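Local coordinates for protein arginase (RocF) (Helicobacter pylori, PDB 4G3H) that probably hydrolyses L-arginine to L-ornithine and urea with a pair of manganese ions, the urea-releasing step of arginine metabolism, at residues Arg185-Glu188 with Gln189-Asp193; Val215-Lys218 with Thr219-Leu223; Asn58-Asp61 with Tyr62-Phe65. One frame throughout, in Å; residues are numbered along the deposited sequence.

Interaction 1: residues Arg185-Glu188 with Gln189-Asp193; sequences RSTE and QSERD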
loop_
_atom_site.group_PDB
_atom_site.type_symbol
_atom_site.label_atom_id
_atom_site.label_comp_id
_atom_site.label_asym_id
_atom_site.label_seq_id
_atom_site.Cartn_x
_atom_site.Cartn_y
_atom_site.Cartn_z
ATOM N N ARG A 185 2.869 12.638 8.131
ATOM C CA ARG A 185 3.469 13.884 8.583
ATOM C C ARG A 185 3.807 14.875 7.479
ATOM O O ARG A 185 4.318 15.956 7.756
ATOM C CB ARG A 185 4.735 13.568 9.378
ATOM C CG ARG A 185 5.677 12.608 8.660
ATOM C CD ARG A 185 6.891 12.321 9.508
ATOM N NE ARG A 185 7.924 11.566 8.806
ATOM C CZ ARG A 185 7.879 10.262 8.545
ATOM N NH1 ARG A 185 8.891 9.692 7.906
ATOM N NH2 ARG A 185 6.836 9.526 8.917
ATOM N N SER A 186 3.537 14.512 6.232
ATOM C CA SER A 186 3.832 15.395 5.112
ATOM C C SER A 186 2.608 15.438 4.217
ATOM O O SER A 186 2.344 14.497 3.471
ATOM C CB SER A 186 5.047 14.870 4.341
ATOM O OG SER A 186 5.391 15.729 3.272
ATOM N N THR A 187 1.865 16.539 4.287
ATOM C CA THR A 187 0.639 16.682 3.511
ATOM C C THR A 187 0.389 18.097 2.983
ATOM O O THR A 187 1.081 19.049 3.350
ATOM C CB THR A 187 -0.571 16.310 4.378
ATOM O OG1 THR A 187 -0.617 17.189 5.510
ATOM C CG2 THR A 187 -0.461 14.876 4.873
ATOM N N GLU A 188 -0.614 18.217 2.117
ATOM C CA GLU A 188 -1.018 19.507 1.559
ATOM C C GLU A 188 -2.246 19.935 2.363
ATOM O O GLU A 188 -2.994 19.085 2.849
ATOM C CB GLU A 188 -1.416 19.369 0.088
ATOM C CG GLU A 188 -0.325 18.842 -0.817
ATOM C CD GLU A 188 0.908 19.714 -0.797
ATOM O OE1 GLU A 188 0.787 20.929 -1.071
ATOM O OE2 GLU A 188 2.001 19.184 -0.505
ATOM N N GLN A 189 -2.455 21.241 2.506
ATOM C CA GLN A 189 -3.611 21.735 3.251
ATOM C C GLN A 189 -4.895 21.137 2.688
ATOM O O GLN A 189 -5.835 20.848 3.430
ATOM C CB GLN A 189 -3.691 23.264 3.182
ATOM C CG GLN A 189 -4.883 23.854 3.935
ATOM C CD GLN A 189 -4.917 23.430 5.394
ATOM O OE1 GLN A 189 -3.958 23.645 6.138
ATOM N NE2 GLN A 189 -6.025 22.822 5.811
ATOM N N SER A 190 -4.930 20.951 1.373
ATOM C CA SER A 190 -6.111 20.382 0.733
ATOM C C SER A 190 -6.350 18.969 1.257
ATOM O O SER A 190 -7.498 18.544 1.406
ATOM C CB SER A 190 -5.937 20.356 -0.790
ATOM O OG SER A 190 -4.860 19.516 -1.176
ATOM N N GLU A 191 -5.267 18.242 1.530
ATOM C CA GLU A 191 -5.381 16.887 2.053
ATOM C C GLU A 191 -5.833 16.948 3.510
ATOM O O GLU A 191 -6.658 16.142 3.956
ATOM C CB GLU A 191 -4.038 16.147 1.957
ATOM C CG GLU A 191 -3.563 15.882 0.536
ATOM C CD GLU A 191 -2.289 15.047 0.504
ATOM O OE1 GLU A 191 -1.262 15.502 1.050
ATOM O OE2 GLU A 191 -2.320 13.937 -0.063
ATOM N N ARG A 192 -5.285 17.905 4.253
ATOM C CA ARG A 192 -5.660 18.066 5.650
ATOM C C ARG A 192 -7.136 18.433 5.753
ATOM O O ARG A 192 -7.803 18.052 6.715
ATOM C CB ARG A 192 -4.805 19.144 6.321
ATOM C CG ARG A 192 -3.357 18.743 6.539
ATOM C CD ARG A 192 -2.667 19.700 7.490
ATOM N NE ARG A 192 -2.366 20.989 6.871
ATOM C CZ ARG A 192 -1.340 21.208 6.051
ATOM N NH1 ARG A 192 -0.502 20.222 5.739
ATOM N NH2 ARG A 192 -1.142 22.421 5.548
ATOM N N ASP A 193 -7.643 19.173 4.762
ATOM C CA ASP A 193 -9.051 19.569 4.764
ATOM C C ASP A 193 -9.959 18.359 4.584
ATOM O O ASP A 193 -11.036 18.294 5.173
ATOM C CB ASP A 193 -9.360 20.595 3.658
ATOM C CG ASP A 193 -8.809 21.988 3.963
ATOM O OD1 ASP A 193 -8.628 22.334 5.153
ATOM O OD2 ASP A 193 -8.572 22.752 3.005
HETATM O O HOH W 1 0.371 13.525 1.617
#
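T187 and E188 run straight into the N-terminus of helix 189-198, where E191 and R192 turn back to meet them; E188 is the N-cap, and the loop leading to it leaves strand 179-182 of the arginase α/β fold. S186 OG is hydrogen-bonded to E250 and its side chain touches the manganese ligand H118, but its carbonyl O is tied to E191 OE1 through one water, which donates to both. At T187, CA lies 3.3 Å from E191 OE1, while the hydroxyl goes to R192. With chi1 at 60°, OG1 sits between the backbone N and carbonyl carbon, where R192 NH1 donates to it at 3.0 Å, OG1 lying slightly out of the guanidinium plane; NH1 also makes a weak bond to T187 O. E188 N then donates to E191 OE1 at 3.0 Å, on the anti lone pair. This is half of a capping box, in which the N3 side chain takes the N-H of the N-cap. E191 OE2 is held in turn by the backbone N atoms of I121 and H122, so the buried carboxylate joins the helix start to the chain just after the manganese ligand D120. E188 O opens the helical bonding, receiving R192 N at 2.9 Å, and its carbonyl carbon lies over one face of the R192 guanidinium. The NE and NH2 side of that group is held too: both grip Q189 OE1, at 3.2 and 3.1 Å, from the same amide face, while Q189 NE2 donates to D193 OD1 at 2.7 Å.

Interaction 2: residues Val215-Lys218 with Thr219-Leu223; sequences VVQK and TKESL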
loop_
_atom_site.group_PDB
_atom_site.type_symbol
_atom_site.label_atom_id
_atom_site.label_comp_id
_atom_site.label_asym_id
_atom_site.label_seq_id
_atom_site.Cartn_x
_atom_site.Cartn_y
_atom_site.Cartn_z
ATOM N N VAL A 215 -2.741 3.411 20.572
ATOM C CA VAL A 215 -2.940 3.585 19.137
ATOM C C VAL A 215 -3.641 2.354 18.571
ATOM O O VAL A 215 -4.631 2.473 17.863
ATOM C CB VAL A 215 -1.591 3.797 18.393
ATOM C CG1 VAL A 215 -1.809 3.717 16.889
ATOM C CG2 VAL A 215 -0.998 5.155 18.759
ATOM N N VAL A 216 -3.141 1.168 18.897
ATOM C CA VAL A 216 -3.752 -0.057 18.394
ATOM C C VAL A 216 -5.183 -0.242 18.905
ATOM O O VAL A 216 -6.075 -0.659 18.158
ATOM C CB VAL A 216 -2.906 -1.292 18.776
ATOM C CG1 VAL A 216 -3.603 -2.571 18.325
ATOM C CG2 VAL A 216 -1.536 -1.186 18.129
ATOM N N GLN A 217 -5.403 0.076 20.177
ATOM C CA GLN A 217 -6.725 -0.070 20.775
ATOM C C GLN A 217 -7.732 0.851 20.086
ATOM O O GLN A 217 -8.863 0.447 19.790
ATOM C CB GLN A 217 -6.648 0.238 22.273
ATOM C CG GLN A 217 -7.844 -0.235 23.082
ATOM C CD GLN A 217 -8.179 -1.688 22.820
ATOM O OE1 GLN A 217 -7.292 -2.541 22.740
ATOM N NE2 GLN A 217 -9.467 -1.981 22.687
ATOM N N LYS A 218 -7.321 2.090 19.832
ATOM C CA LYS A 218 -8.193 3.045 19.158
ATOM C C LYS A 218 -8.406 2.610 17.708
ATOM O O LYS A 218 -9.425 2.942 17.098
ATOM C CB LYS A 218 -7.590 4.452 19.192
ATOM C CG LYS A 218 -7.558 5.109 20.568
ATOM C CD LYS A 218 -7.005 6.527 20.469
ATOM C CE LYS A 218 -6.782 7.162 21.839
ATOM N NZ LYS A 218 -6.112 8.503 21.752
ATOM N N THR A 219 -7.439 1.872 17.160
ATOM C CA THR A 219 -7.548 1.380 15.784
ATOM C C THR A 219 -8.642 0.315 15.727
ATOM O O THR A 219 -9.433 0.279 14.781
ATOM C CB THR A 219 -6.216 0.770 15.282
ATOM O OG1 THR A 219 -5.224 1.802 15.192
ATOM C CG2 THR A 219 -6.402 0.137 13.905
ATOM N N LYS A 220 -8.682 -0.543 16.747
ATOM C CA LYS A 220 -9.689 -1.604 16.843
ATOM C C LYS A 220 -11.078 -0.990 16.894
ATOM O O LYS A 220 -12.010 -1.470 16.251
ATOM C CB LYS A 220 -9.483 -2.431 18.107
ATOM C CG LYS A 220 -8.234 -3.278 18.117
ATOM C CD LYS A 220 -8.075 -3.956 19.461
ATOM C CE LYS A 220 -6.923 -4.941 19.462
ATOM N NZ LYS A 220 -6.691 -5.492 20.831
ATOM N N GLU A 221 -11.205 0.076 17.675
ATOM C CA GLU A 221 -12.471 0.776 17.824
ATOM C C GLU A 221 -12.969 1.257 16.471
ATOM O O GLU A 221 -14.121 1.023 16.113
ATOM C CB GLU A 221 -12.299 1.950 18.791
ATOM C CG GLU A 221 -11.918 1.501 20.197
ATOM C CD GLU A 221 -11.592 2.652 21.139
ATOM O OE1 GLU A 221 -11.348 2.378 22.336
ATOM O OE2 GLU A 221 -11.573 3.821 20.693
ATOM N N SER A 222 -12.092 1.912 15.716
ATOM C CA SER A 222 -12.441 2.426 14.392
ATOM C C SER A 222 -12.786 1.320 13.399
ATOM O O SER A 222 -13.579 1.523 12.480
ATOM C CB SER A 222 -11.282 3.244 13.814
ATOM O OG SER A 222 -11.032 4.417 14.569
ATOM N N LEU A 223 -12.189 0.150 13.593
ATOM C CA LEU A 223 -12.379 -0.977 12.688
ATOM C C LEU A 223 -13.274 -2.098 13.202
ATOM O O LEU A 223 -13.405 -3.137 12.556
ATOM C CB LEU A 223 -11.004 -1.553 12.328
ATOM C CG LEU A 223 -10.409 -1.160 10.973
ATOM C CD1 LEU A 223 -10.597 0.329 10.715
ATOM C CD2 LEU A 223 -8.943 -1.553 10.942
HETATM O O HOH W 2 -9.854 6.000 16.544
#
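V215 and T219 are joined by two bonds in this turn of helix 212-223. V215 O accepts twice: T219 N at 3.0 Å gives the ordinary helical bond, and T219 OG1 donates at 2.8 Å. The two donors come from opposite faces of the carbonyl plane, the T219 chi1 of -66°, with OG1 beside its own N, turning the hydroxyl back along the helix. K220 N to V216 O, E221 N to Q217 O and S222 N to K218 O continue the ladder. A water adds a second link at the last rung, donating to K218 O and lying 2.8 Å from S222 OG. The long side chains make van der Waals contact. K220 is extended and crosses the bent Q217 amide, CD packing 3.7 Å from Q217 OE1; E221 CG rests 3.3 Å from Q217 O. Inward, V215 and T219 meet F182 and F203, and V216 faces L265 of helix 256-269, leaving Q217 and E221 outside and K218 exposed but touching F203. Such an amphipathic helix, packed on strands 179-182 and 202-203 and lying in sequence between 202-203 and parallel strand 228-234, belongs to a beta-alpha-beta crossover of the Rossmann-like arginase fold.

Interaction 3: residues Asn58-Asp61 with Tyr62-Phe65; sequences NFED and YYLF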
loop_
_atom_site.group_PDB
_atom_site.type_symbol
_atom_site.label_atom_id
_atom_site.label_comp_id
_atom_site.label_asym_id
_atom_site.label_seq_id
_atom_site.Cartn_x
_atom_site.Cartn_y
_atom_site.Cartn_z
ATOM N N ASN A 58 -1.751 10.756 -19.954
ATOM C CA ASN A 58 -2.249 9.488 -20.484
ATOM C C ASN A 58 -3.474 8.947 -19.749
ATOM O O ASN A 58 -3.590 7.741 -19.531
ATOM C CB ASN A 58 -1.126 8.448 -20.427
ATOM C CG ASN A 58 -0.768 8.048 -19.002
ATOM O OD1 ASN A 58 -0.835 8.863 -18.078
ATOM N ND2 ASN A 58 -0.376 6.791 -18.822
ATOM N N PHE A 59 -4.396 9.831 -19.389
ATOM C CA PHE A 59 -5.590 9.422 -18.659
ATOM C C PHE A 59 -6.319 8.227 -19.268
ATOM O O PHE A 59 -6.600 7.252 -18.573
ATOM C CB PHE A 59 -6.564 10.602 -18.522
ATOM C CG PHE A 59 -7.706 10.346 -17.565
ATOM C CD1 PHE A 59 -8.754 9.497 -17.911
ATOM C CD2 PHE A 59 -7.720 10.945 -16.310
ATOM C CE1 PHE A 59 -9.802 9.250 -17.019
ATOM C CE2 PHE A 59 -8.760 10.708 -15.412
ATOM C CZ PHE A 59 -9.803 9.857 -15.766
ATOM N N GLU A 60 -6.625 8.301 -20.558
ATOM C CA GLU A 60 -7.351 7.223 -21.220
ATOM C C GLU A 60 -6.568 5.910 -21.249
ATOM O O GLU A 60 -7.123 4.847 -20.967
ATOM C CB GLU A 60 -7.729 7.634 -22.646
ATOM C CG GLU A 60 -8.779 6.734 -23.288
ATOM C CD GLU A 60 -10.133 6.822 -22.599
ATOM O OE1 GLU A 60 -10.204 6.588 -21.375
ATOM O OE2 GLU A 60 -11.132 7.123 -23.284
ATOM N N ASP A 61 -5.285 5.985 -21.586
ATOM C CA ASP A 61 -4.451 4.789 -21.641
ATOM C C ASP A 61 -4.411 4.119 -20.273
ATOM O O ASP A 61 -4.552 2.901 -20.161
ATOM C CB ASP A 61 -3.027 5.142 -22.074
ATOM C CG ASP A 61 -2.972 5.744 -23.462
ATOM O OD1 ASP A 61 -3.502 5.120 -24.407
ATOM O OD2 ASP A 61 -2.394 6.841 -23.608
ATOM N N TYR A 62 -4.225 4.930 -19.236
ATOM C CA TYR A 62 -4.167 4.429 -17.872
ATOM C C TYR A 62 -5.493 3.778 -17.518
ATOM O O TYR A 62 -5.534 2.692 -16.940
ATOM C CB TYR A 62 -3.886 5.574 -16.900
ATOM C CG TYR A 62 -3.867 5.147 -15.450
ATOM C CD1 TYR A 62 -2.764 4.481 -14.909
ATOM C CD2 TYR A 62 -4.957 5.405 -14.619
ATOM C CE1 TYR A 62 -2.748 4.085 -13.568
ATOM C CE2 TYR A 62 -4.955 5.014 -13.286
ATOM C CZ TYR A 62 -3.851 4.358 -12.766
ATOM O OH TYR A 62 -3.857 3.992 -11.442
ATOM N N TYR A 63 -6.580 4.450 -17.870
ATOM C CA TYR A 63 -7.908 3.928 -17.585
ATOM C C TYR A 63 -8.084 2.545 -18.196
ATOM O O TYR A 63 -8.443 1.594 -17.509
ATOM C CB TYR A 63 -8.980 4.860 -18.148
ATOM C CG TYR A 63 -10.375 4.298 -18.015
ATOM C CD1 TYR A 63 -11.043 4.323 -16.795
ATOM C CD2 TYR A 63 -11.013 3.707 -19.104
ATOM C CE1 TYR A 63 -12.312 3.774 -16.660
ATOM C CE2 TYR A 63 -12.283 3.154 -18.981
ATOM C CZ TYR A 63 -12.926 3.190 -17.756
ATOM O OH TYR A 63 -14.180 2.642 -17.627
ATOM N N LEU A 64 -7.834 2.446 -19.496
ATOM C CA LEU A 64 -7.978 1.186 -20.209
ATOM C C LEU A 64 -7.074 0.095 -19.658
ATOM O O LEU A 64 -7.504 -1.049 -19.495
ATOM C CB LEU A 64 -7.687 1.385 -21.697
ATOM C CG LEU A 64 -8.696 2.226 -22.481
ATOM C CD1 LEU A 64 -8.224 2.374 -23.920
ATOM C CD2 LEU A 64 -10.064 1.560 -22.434
ATOM N N PHE A 65 -5.825 0.446 -19.370
ATOM C CA PHE A 65 -4.883 -0.535 -18.848
ATOM C C PHE A 65 -5.377 -1.116 -17.531
ATOM O O PHE A 65 -5.358 -2.331 -17.334
ATOM C CB PHE A 65 -3.500 0.085 -18.638
ATOM C CG PHE A 65 -2.425 -0.934 -18.364
ATOM C CD1 PHE A 65 -1.715 -1.520 -19.412
ATOM C CD2 PHE A 65 -2.151 -1.345 -17.060
ATOM C CE1 PHE A 65 -0.753 -2.500 -19.165
ATOM C CE2 PHE A 65 -1.190 -2.327 -16.804
ATOM C CZ PHE A 65 -0.492 -2.904 -17.858
#
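N58 O takes the N-H of Y62 at 2.9 Å, almost straight at 168°, and so begins the bonding of helix 59-78. F59 O, E60 O and D61 O follow in step, receiving the amides of Y63, L64 and F65. Although N58 holds the N-cap position, its side chain makes no capping bond: the amide is spent on the preceding chain, OD1 accepting from R54 N and ND2 donating to E52 O. Y62 CB passes 4.2 Å from that ND2, the amide and ring planes being 55° apart. Further along, E60 and Y63 run side by side in the same direction. A bend at chi2 (66°) folds the E60 carboxylate back, bringing OE1 to 3.8 Å from Y63 CD2, obliquely to the ring. The phenol oxygen of Y63 is bonded to K67 NZ, and its ring makes a cation-pi contact with K161. E60 OE1, by contrast, is buried here without a hydrogen-bond partner; K161 NZ offers it just a long, weak ion pair. The four carbonyls from N58 to D61 and the N58 side-chain amide are thus all bonded, whereas E60 OE1, beside the tyrosine, has no hydrogen bond, and K161 may offset some of its charge.

Overall arrangement
All three are local contacts outside the central parallel sheet, and none touches another. Interaction 1 is a surface contact where a loop enters a helix, yet lies near the metal site, the S186 side chain about 8 Å from a manganese ion, and charged side chains do much of the joining. Interaction 3 is also a helix start, partly buried, but its cap residue is bound to the preceding loop; its rings pack on aromatic and lysine partners outside the contact, while backbone bonds carry the contact itself. Interaction 2, partly buried, lies within a helix away from any site, with backbone bonds, one threonine hydroxyl and Q217-K220 side-chain packing. Interactions 2 and 3 fall on opposite sides of the chain's centre.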